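Local coordinates for MmeI (Methylophilus methylotrophus, PDB 5HR4), which binds DNA as a type IIL restriction-modification enzyme and probably methylates adenine at N6, with S-adenosyl-L-methionine as methyl donor, at residues Val625-Arg630 / Glu897-Met902; Phe682-Ser687 / Ser851-Tyr856; Ile749-Ser754 / Arg808-Ala813. All coordinates share one frame; numbering follows the deposited sequence.

Contact 1 (Val625-Arg630 / Glu897-Met902); sequences VIACKR and ETYQKM. With nucleotides of chain B.
Tyr-899 reaches from a helix toward a loop and points its hydroxyl end at the backbone of Ala-627 and Cys-628, a tyrosine that joins a helix to a loop through its hydroxyl. Its CG stands anti to the backbone N (chi1 172°), which carries the ring away from helix 888-903 until the hydroxyl meets the loop. There the approach is to main chain: Tyr-899 OH lies 3.5 Å from Ala-627 CA and accepts a weak but fairly straight hydrogen bond from Cys-628 N (3.4 Å, 163°). Nearer the helix, Val-625 CG1 comes in at the ring edge, close to the ring plane, 3.9 Å from Tyr-899 CE2. The two methyls of Val-625 thus divide the work, for its CG2 turns to the amide of Gln-900 and touches NE2 of that residue at 3.4 Å. Gln-900 gets there by an extended chain that crosses the valine at a slant.

The loop belongs to the target recognition domain and the helix to the C-terminal domain, so the tyrosine packs one against the other. On the far side of the loop Ile-626 turns away from Tyr-899 and lies on helix 544-556 at Val-547 and Trp-551. Lys-629 also points away, making a salt bridge with Glu-545 while its CE passes 3.1 Å from OP1 of DC4 of chain B.

Contact 2 (Phe682-Ser687 / Ser851-Tyr856); sequences FINNTS and SLAGLY
Ile-683 and Ala-853 are joined by the one direct hydrogen bond between these segments, an example of a helix end pairing with a helix start. The carbonyl at the close of helix 679-683 serves the first turn of helix 852-856: Ala-853 N gives its hydrogen to Ile-683 O at 2.9 Å, with the donor tilted 22° out of the carbonyl plane. A water between Leu-852 N and Phe-682 O may add an indirect link, though it is modelled too close to the amide to be certain. The same helix start is capped from within its own segment. Ser-851 is the N-cap residue, and a chi1 of 81° folds its OG back over the start of the helix, where it accepts from Gly-854 N at 3.2 Å. In the first turn, then, the serine serves the amide of Gly-854 and the other helix's last carbonyl that of Ala-853.

Apolar contacts flank these polar ones. Leu-852 CD1 meets the far end of the Phe-682 ring obliquely, 3.5 Å from CE2 of that ring, and Ile-683 CG2 rests 3.7 Å from Ala-853 CB. Asn-684, the first residue to leave the helical conformation, lays its OD1 alongside the Ala-853 methyl at 3.4 Å, while its ND2 is held by Asp-680. The CB atoms of Asn-685 and Ser-851 approach to 4.1 Å at the margin.

The contact is a surface one, tying the target recognition domain to the C-terminal domain beside the DNA, where Ile-683 and Asn-684 pack on phosphates. Leu-852 also lies on Arg-844 of helix 827-845, and Phe-682 touches Leu-748 and Pro-750 of strand 746-750.

Contact 3 (Ile749-Ser754 / Arg808-Ala813); sequences IPETSS and RYRYSA. With nucleotides of chain C; nucleotides of chain B.
Ile-749 sets its CG2 over one face of the Tyr-811 ring, a CH-pi contact 4.2 Å from the centroid, and this apolar pair closes the tightly packed end of a short antiparallel ladder. Glu-751 O takes a nearly straight hydrogen bond from Tyr-811 N (2.7 Å, 166°), and Ser-753 N donates to Tyr-809 O at 3.1 Å, with a weak return bond from Tyr-809 N. Ser-753 and Tyr-809 form the hydrogen-bonded pair, Thr-752 and Arg-810 the non-hydrogen-bonded one. On the face carrying Tyr-809, the backbone of Ser-754 lies over the ring toward its rim, and the phenol is held by Arg-757 O.

Strand 808-810 is the middle of a three-stranded antiparallel sheet in the target recognition domain, whose DNA side reads bases from the major groove. Glu-751 OE2 accepts from N4 of DC5 of chain B at 3.2 Å. Arg-808, its chain bent at chi2 (-85°), brings NE to O6 of DG6 of chain C at 2.8 Å; the methyl C7 of DT5 of chain C covers one guanidinium face, while Glu-806 pairs with Arg-808 NH2 and Glu-755 with NH1.

Round Arg-810 the strands pack less directly: one water joins its NE to Thr-752 OG1, another bridges Glu-751 OE2 and Tyr-811 O. Yet DNA closes this side. C6 of the DC5 base lies over one guanidinium face, toward its rim, Arg-810 NH1 bonds OP2 of that nucleotide at 2.9 Å, and NH2 makes a salt bridge with another DNA phosphate.

The three contacts are nested along the chain: contact 3 lies inside the loop closed by contact 2, and both lie inside that of contact 1. Contact 3 is internal to the target recognition domain, whereas contacts 1 and 2 join that domain to the C-terminal one at separate places, their centres 33 Å apart. Contacts 2 and 3 touch directly, with Ile-683 CD1 3.8 Å from Ser-753 CB and centres 15 Å apart. Contact 1 comes within about 5 Å of contact 3 at the nearest atoms without touching. All three border DNA, but base reading falls to contact 3; each lies away from the sinefungin pocket and the calcium site.

Contact 1 (Val625-Arg630 / Glu897-Met902)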
# COMPACT_ATOMS: atom_id res chain seq x y z
N VAL A 625 23.40 8.16 -3.61
CA VAL A 625 23.90 7.97 -2.26
C VAL A 625 22.73 7.85 -1.30
O VAL A 625 21.79 8.65 -1.34
CB VAL A 625 24.81 9.15 -1.86
CG1 VAL A 625 25.08 9.12 -0.38
CG2 VAL A 625 26.10 9.12 -2.65
N ILE A 626 22.78 6.84 -0.43
CA ILE A 626 21.73 6.60 0.56
C ILE A 626 22.26 6.98 1.93
O ILE A 626 23.40 6.65 2.28
CB ILE A 626 21.27 5.14 0.54
CG1 ILE A 626 20.65 4.79 -0.82
CG2 ILE A 626 20.28 4.89 1.66
CD1 ILE A 626 20.12 3.36 -0.92
N ALA A 627 21.43 7.68 2.71
CA ALA A 627 21.77 8.03 4.09
C ALA A 627 21.47 6.85 5.02
O ALA A 627 20.34 6.35 5.04
CB ALA A 627 21.00 9.28 4.51
N CYS A 628 22.47 6.41 5.78
CA CYS A 628 22.37 5.22 6.62
C CYS A 628 22.17 5.61 8.08
O CYS A 628 22.80 6.54 8.57
CB CYS A 628 23.62 4.34 6.53
SG CYS A 628 24.09 3.80 4.87
N LYS A 629 21.30 4.87 8.76
CA LYS A 629 21.22 4.84 10.22
C LYS A 629 22.61 4.91 10.85
O LYS A 629 23.55 4.23 10.41
CB LYS A 629 20.55 3.54 10.67
CG LYS A 629 19.27 3.64 11.50
CD LYS A 629 18.76 2.23 11.69
CE LYS A 629 17.45 2.15 12.45
NZ LYS A 629 16.74 0.86 12.12
N ARG A 630 22.74 5.73 11.89
CA ARG A 630 23.96 5.82 12.68
C ARG A 630 23.60 5.92 14.15
O ARG A 630 22.55 6.46 14.50
CB ARG A 630 24.82 7.04 12.34
CG ARG A 630 25.14 7.19 10.90
CD ARG A 630 26.18 8.28 10.70
NE ARG A 630 27.53 7.75 10.87
CZ ARG A 630 28.35 8.10 11.85
NH1 ARG A 630 27.96 9.01 12.73
NH2 ARG A 630 29.57 7.57 11.93
N GLU A 897 26.01 16.52 -1.14
CA GLU A 897 27.43 16.68 -1.42
C GLU A 897 28.23 16.77 -0.13
O GLU A 897 29.26 16.11 0.02
CB GLU A 897 27.67 17.91 -2.30
N THR A 898 27.73 17.55 0.84
CA THR A 898 28.39 17.62 2.15
C THR A 898 28.36 16.27 2.86
O THR A 898 29.38 15.80 3.38
CB THR A 898 27.71 18.68 3.01
OG1 THR A 898 27.37 19.81 2.20
CG2 THR A 898 28.64 19.11 4.15
N TYR A 899 27.18 15.65 2.93
CA TYR A 899 27.09 14.35 3.57
C TYR A 899 28.09 13.37 2.98
O TYR A 899 28.73 12.61 3.70
CB TYR A 899 25.67 13.80 3.45
CG TYR A 899 25.51 12.37 3.93
CD1 TYR A 899 25.35 12.08 5.28
CD2 TYR A 899 25.52 11.32 3.02
CE1 TYR A 899 25.22 10.77 5.72
CE2 TYR A 899 25.39 10.01 3.45
CZ TYR A 899 25.23 9.74 4.80
OH TYR A 899 25.09 8.43 5.21
N GLN A 900 28.25 13.39 1.65
CA GLN A 900 29.14 12.43 1.03
C GLN A 900 30.61 12.76 1.30
O GLN A 900 31.43 11.86 1.53
CB GLN A 900 28.88 12.35 -0.47
CG GLN A 900 29.32 11.02 -1.04
CD GLN A 900 29.02 10.90 -2.50
OE1 GLN A 900 28.47 11.83 -3.12
NE2 GLN A 900 29.38 9.75 -3.08
N LYS A 901 30.96 14.06 1.29
CA LYS A 901 32.31 14.46 1.65
C LYS A 901 32.67 13.95 3.05
O LYS A 901 33.76 13.41 3.25
CB LYS A 901 32.46 15.98 1.56
N MET A 902 31.75 14.08 4.00
CA MET A 902 31.99 13.58 5.35
C MET A 902 31.99 12.05 5.40
O MET A 902 32.88 11.44 6.00
CB MET A 902 30.95 14.14 6.32
CG MET A 902 31.05 15.63 6.50
SD MET A 902 29.86 16.24 7.70
CE MET A 902 30.72 17.68 8.34
P DC B 4 15.97 3.79 15.54
OP1 DC B 4 17.23 3.02 15.42
OP2 DC B 4 15.99 5.26 15.68
O5' DC B 4 15.12 3.45 14.26
C5' DC B 4 14.32 4.45 13.64
C4' DC B 4 13.18 3.76 12.93
O4' DC B 4 12.45 2.97 13.90
C3' DC B 4 12.18 4.65 12.22
O3' DC B 4 11.99 4.13 10.89
C2' DC B 4 10.91 4.56 13.09
C1' DC B 4 11.08 3.23 13.82
N1 DC B 4 10.54 3.21 15.24
C2 DC B 4 10.08 2.01 15.78
O2 DC B 4 10.11 0.99 15.08
N3 DC B 4 9.63 1.98 17.06
C4 DC B 4 9.63 3.10 17.79
N4 DC B 4 9.15 3.02 19.03
C5 DC B 4 10.09 4.35 17.26
C6 DC B 4 10.54 4.36 15.99

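Contact 2 (Phe682-Ser687 / Ser851-Tyr856)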
# COMPACT_ATOMS: atom_id res chain seq x y z
N PHE A 682 2.67 18.90 23.31
CA PHE A 682 3.66 19.97 23.18
C PHE A 682 3.33 20.90 22.02
O PHE A 682 3.30 22.12 22.18
CB PHE A 682 5.05 19.34 22.99
CG PHE A 682 6.14 20.32 22.66
CD1 PHE A 682 6.77 21.04 23.66
CD2 PHE A 682 6.54 20.52 21.35
CE1 PHE A 682 7.77 21.94 23.37
CE2 PHE A 682 7.55 21.42 21.04
CZ PHE A 682 8.16 22.14 22.05
N ILE A 683 3.10 20.33 20.83
CA ILE A 683 2.68 21.11 19.67
C ILE A 683 1.42 21.91 19.97
O ILE A 683 1.27 23.06 19.52
CB ILE A 683 2.48 20.17 18.47
CG1 ILE A 683 3.83 19.83 17.85
CG2 ILE A 683 1.55 20.79 17.45
CD1 ILE A 683 3.83 18.58 17.03
N ASN A 684 0.49 21.35 20.74
CA ASN A 684 -0.83 21.93 20.89
C ASN A 684 -1.05 22.56 22.26
O ASN A 684 -2.19 22.90 22.60
CB ASN A 684 -1.91 20.89 20.64
CG ASN A 684 -1.89 20.43 19.24
OD1 ASN A 684 -1.78 21.26 18.33
ND2 ASN A 684 -1.93 19.12 19.03
N ASN A 685 0.01 22.68 23.05
CA ASN A 685 -0.08 23.26 24.38
C ASN A 685 -1.24 22.66 25.19
O ASN A 685 -2.08 23.37 25.73
CB ASN A 685 -0.21 24.78 24.30
CG ASN A 685 0.47 25.46 25.43
OD1 ASN A 685 1.59 25.09 25.80
ND2 ASN A 685 -0.19 26.45 26.03
N THR A 686 -1.28 21.33 25.26
CA THR A 686 -2.27 20.63 26.06
C THR A 686 -1.61 20.09 27.33
O THR A 686 -0.41 19.82 27.34
CB THR A 686 -2.92 19.49 25.26
OG1 THR A 686 -3.62 20.05 24.15
CG2 THR A 686 -3.93 18.71 26.10
N SER A 687 -2.39 19.97 28.41
CA SER A 687 -1.85 19.60 29.72
C SER A 687 -2.15 18.14 30.04
O SER A 687 -3.31 17.70 29.96
CB SER A 687 -2.39 20.50 30.83
N SER A 851 -0.83 28.27 20.48
CA SER A 851 -0.04 27.05 20.56
C SER A 851 1.03 27.07 19.47
O SER A 851 0.98 27.86 18.53
CB SER A 851 -0.93 25.81 20.42
OG SER A 851 -1.24 25.53 19.06
N LEU A 852 2.04 26.20 19.60
CA LEU A 852 3.03 26.12 18.53
C LEU A 852 2.39 25.70 17.22
O LEU A 852 2.88 26.07 16.15
CB LEU A 852 4.15 25.15 18.90
CG LEU A 852 5.12 25.65 19.97
CD1 LEU A 852 6.15 24.57 20.30
CD2 LEU A 852 5.77 26.93 19.50
N ALA A 853 1.29 24.95 17.28
CA ALA A 853 0.59 24.62 16.04
C ALA A 853 0.08 25.89 15.38
O ALA A 853 0.33 26.13 14.19
CB ALA A 853 -0.55 23.65 16.32
N GLY A 854 -0.61 26.74 16.14
CA GLY A 854 -1.15 27.96 15.57
C GLY A 854 -0.09 28.90 15.04
O GLY A 854 -0.30 29.58 14.04
N LEU A 855 1.08 28.92 15.69
CA LEU A 855 2.15 29.80 15.24
C LEU A 855 2.89 29.26 14.04
O LEU A 855 3.43 30.04 13.25
CB LEU A 855 3.15 30.04 16.37
CG LEU A 855 2.74 31.15 17.34
CD1 LEU A 855 3.34 30.92 18.71
CD2 LEU A 855 3.19 32.47 16.80
N TYR A 856 2.95 27.93 13.86
CA TYR A 856 3.72 27.35 12.77
C TYR A 856 2.87 26.77 11.65
O TYR A 856 3.41 26.17 10.72
CB TYR A 856 4.69 26.30 13.30
CG TYR A 856 5.96 26.89 13.86
CD1 TYR A 856 5.97 27.55 15.09
CD2 TYR A 856 7.15 26.81 13.15
CE1 TYR A 856 7.15 28.09 15.59
CE2 TYR A 856 8.33 27.34 13.65
CZ TYR A 856 8.32 27.98 14.86
OH TYR A 856 9.50 28.51 15.34
O HOH W 1 2.24 25.08 21.81

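Contact 3 (Ile749-Ser754 / Arg808-Ala813)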
# COMPACT_ATOMS: atom_id res chain seq x y z
N ILE A 749 11.99 17.73 20.56
CA ILE A 749 11.62 17.64 19.15
C ILE A 749 10.47 16.64 19.02
O ILE A 749 10.65 15.46 19.35
CB ILE A 749 12.79 17.20 18.26
CG1 ILE A 749 14.04 18.06 18.49
CG2 ILE A 749 12.35 17.21 16.80
CD1 ILE A 749 14.94 17.59 19.64
N PRO A 750 9.30 17.04 18.56
CA PRO A 750 8.20 16.08 18.39
C PRO A 750 8.52 15.03 17.34
O PRO A 750 9.18 15.30 16.34
CB PRO A 750 7.03 16.97 17.94
CG PRO A 750 7.33 18.30 18.55
CD PRO A 750 8.83 18.43 18.45
N GLU A 751 8.00 13.81 17.56
CA GLU A 751 8.38 12.71 16.68
C GLU A 751 7.56 12.70 15.39
O GLU A 751 8.12 12.58 14.30
CB GLU A 751 8.24 11.39 17.42
CG GLU A 751 8.89 10.21 16.71
CD GLU A 751 7.95 9.04 16.56
OE1 GLU A 751 6.72 9.29 16.40
OE2 GLU A 751 8.42 7.89 16.59
N THR A 752 6.24 12.83 15.50
CA THR A 752 5.32 12.66 14.37
C THR A 752 4.43 13.89 14.28
O THR A 752 3.72 14.21 15.24
CB THR A 752 4.49 11.40 14.58
OG1 THR A 752 5.38 10.30 14.79
CG2 THR A 752 3.60 11.10 13.40
N SER A 753 4.46 14.58 13.13
CA SER A 753 3.86 15.92 13.05
C SER A 753 3.65 16.33 11.60
O SER A 753 4.33 15.86 10.69
CB SER A 753 4.71 16.97 13.76
OG SER A 753 6.00 17.04 13.17
N SER A 754 2.72 17.28 11.41
CA SER A 754 2.11 17.56 10.11
C SER A 754 3.13 17.99 9.05
O SER A 754 3.97 18.86 9.29
CB SER A 754 1.05 18.65 10.27
OG SER A 754 0.35 18.88 9.05
N ARG A 808 3.05 12.38 7.15
CA ARG A 808 3.52 13.31 8.17
C ARG A 808 5.01 13.11 8.40
O ARG A 808 5.54 12.02 8.23
CB ARG A 808 2.77 13.14 9.50
CG ARG A 808 1.45 12.52 9.39
CD ARG A 808 0.36 13.47 9.07
NE ARG A 808 -0.72 12.68 8.51
CZ ARG A 808 -0.80 12.35 7.23
NH1 ARG A 808 0.12 12.81 6.39
NH2 ARG A 808 -1.80 11.60 6.79
N TYR A 809 5.69 14.20 8.76
CA TYR A 809 7.07 14.07 9.18
C TYR A 809 7.15 13.02 10.28
O TYR A 809 6.26 12.95 11.14
CB TYR A 809 7.61 15.41 9.68
CG TYR A 809 7.49 16.56 8.73
CD1 TYR A 809 7.52 16.36 7.35
CD2 TYR A 809 7.33 17.87 9.19
CE1 TYR A 809 7.39 17.40 6.46
CE2 TYR A 809 7.20 18.92 8.31
CZ TYR A 809 7.24 18.69 6.94
OH TYR A 809 7.12 19.73 6.04
N ARG A 810 8.18 12.19 10.24
CA ARG A 810 8.54 11.34 11.38
C ARG A 810 10.01 11.57 11.66
O ARG A 810 10.86 11.24 10.83
CB ARG A 810 8.28 9.86 11.13
CG ARG A 810 8.64 9.03 12.35
CD ARG A 810 8.51 7.53 12.16
NE ARG A 810 7.14 7.17 11.85
CZ ARG A 810 6.80 6.51 10.76
NH1 ARG A 810 7.75 6.13 9.92
NH2 ARG A 810 5.52 6.20 10.52
N TYR A 811 10.32 12.14 12.81
CA TYR A 811 11.70 12.39 13.13
C TYR A 811 12.32 11.14 13.71
O TYR A 811 11.62 10.27 14.24
CB TYR A 811 11.82 13.56 14.11
CG TYR A 811 13.20 14.18 14.11
CD1 TYR A 811 14.22 13.65 14.88
CD2 TYR A 811 13.49 15.30 13.32
CE1 TYR A 811 15.49 14.21 14.87
CE2 TYR A 811 14.76 15.87 13.30
CZ TYR A 811 15.75 15.31 14.08
OH TYR A 811 17.02 15.84 14.08
N SER A 812 13.64 11.03 13.60
CA SER A 812 14.31 10.00 14.38
C SER A 812 15.79 10.35 14.48
O SER A 812 16.41 10.69 13.47
CB SER A 812 14.13 8.62 13.77
OG SER A 812 15.01 8.49 12.67
N ALA A 813 16.33 10.22 15.69
CA ALA A 813 17.71 10.62 15.95
C ALA A 813 18.69 9.89 15.03
O ALA A 813 19.61 10.52 14.49
CB ALA A 813 18.05 10.37 17.41
P DG C 6 -0.07 17.45 14.86
OP1 DG C 6 -1.00 18.27 15.67
OP2 DG C 6 1.03 18.08 14.07
O5' DG C 6 0.62 16.23 15.66
C5' DG C 6 0.36 16.01 17.00
C4' DG C 6 0.04 14.55 17.27
O4' DG C 6 -0.73 13.97 16.20
C3' DG C 6 1.21 13.61 17.52
O3' DG C 6 0.89 12.89 18.65
C2' DG C 6 1.22 12.70 16.30
C1' DG C 6 -0.25 12.67 15.93
N9 DG C 6 -0.48 12.44 14.52
C8 DG C 6 -0.34 13.39 13.52
N7 DG C 6 -0.62 12.93 12.34
C5 DG C 6 -0.98 11.61 12.56
C6 DG C 6 -1.40 10.63 11.64
O6 DG C 6 -1.53 10.74 10.42
N1 DG C 6 -1.67 9.42 12.25
C2 DG C 6 -1.57 9.18 13.60
N2 DG C 6 -1.88 7.94 14.01
N3 DG C 6 -1.18 10.10 14.49
C4 DG C 6 -0.90 11.29 13.89
P DC B 5 11.00 4.80 9.82
OP1 DC B 5 11.56 4.53 8.48
OP2 DC B 5 10.61 6.15 10.27
O5' DC B 5 9.67 3.94 9.96
C5' DC B 5 9.69 2.57 9.75
C4' DC B 5 8.52 1.95 10.45
O4' DC B 5 8.62 2.19 11.86
C3' DC B 5 7.19 2.57 10.10
O3' DC B 5 6.71 2.01 8.91
C2' DC B 5 6.31 2.20 11.31
C1' DC B 5 7.34 1.96 12.42
N1 DC B 5 7.21 2.83 13.58
C2 DC B 5 6.85 2.26 14.80
O2 DC B 5 6.63 1.05 14.85
N3 DC B 5 6.75 3.06 15.89
C4 DC B 5 7.00 4.37 15.77
N4 DC B 5 6.89 5.14 16.87
C5 DC B 5 7.37 4.95 14.52
C6 DC B 5 7.47 4.15 13.47
P DT C 5 -3.93 20.14 10.47
OP1 DT C 5 -3.84 21.50 11.04
OP2 DT C 5 -3.44 19.85 9.10
O5' DT C 5 -3.19 19.12 11.47
C5' DT C 5 -3.87 18.63 12.66
C4' DT C 5 -3.12 17.47 13.29
O4' DT C 5 -3.73 16.21 12.91
C3' DT C 5 -1.67 17.33 12.84
O3' DT C 5 -1.00 16.67 13.82
C2' DT C 5 -1.82 16.40 11.64
C1' DT C 5 -2.74 15.42 12.29
N1 DT C 5 -3.35 14.39 11.38
C2 DT C 5 -3.81 13.23 11.96
O2 DT C 5 -3.76 13.03 13.15
N3 DT C 5 -4.33 12.32 11.10
C4 DT C 5 -4.43 12.43 9.74
O4 DT C 5 -4.93 11.53 9.06
C5 DT C 5 -3.92 13.68 9.16
C7 DT C 5 -3.99 13.93 7.66
C6 DT C 5 -3.39 14.59 10.02
O HOH W 2 10.98 7.69 15.71
O HOH W 3 5.14 7.63 13.41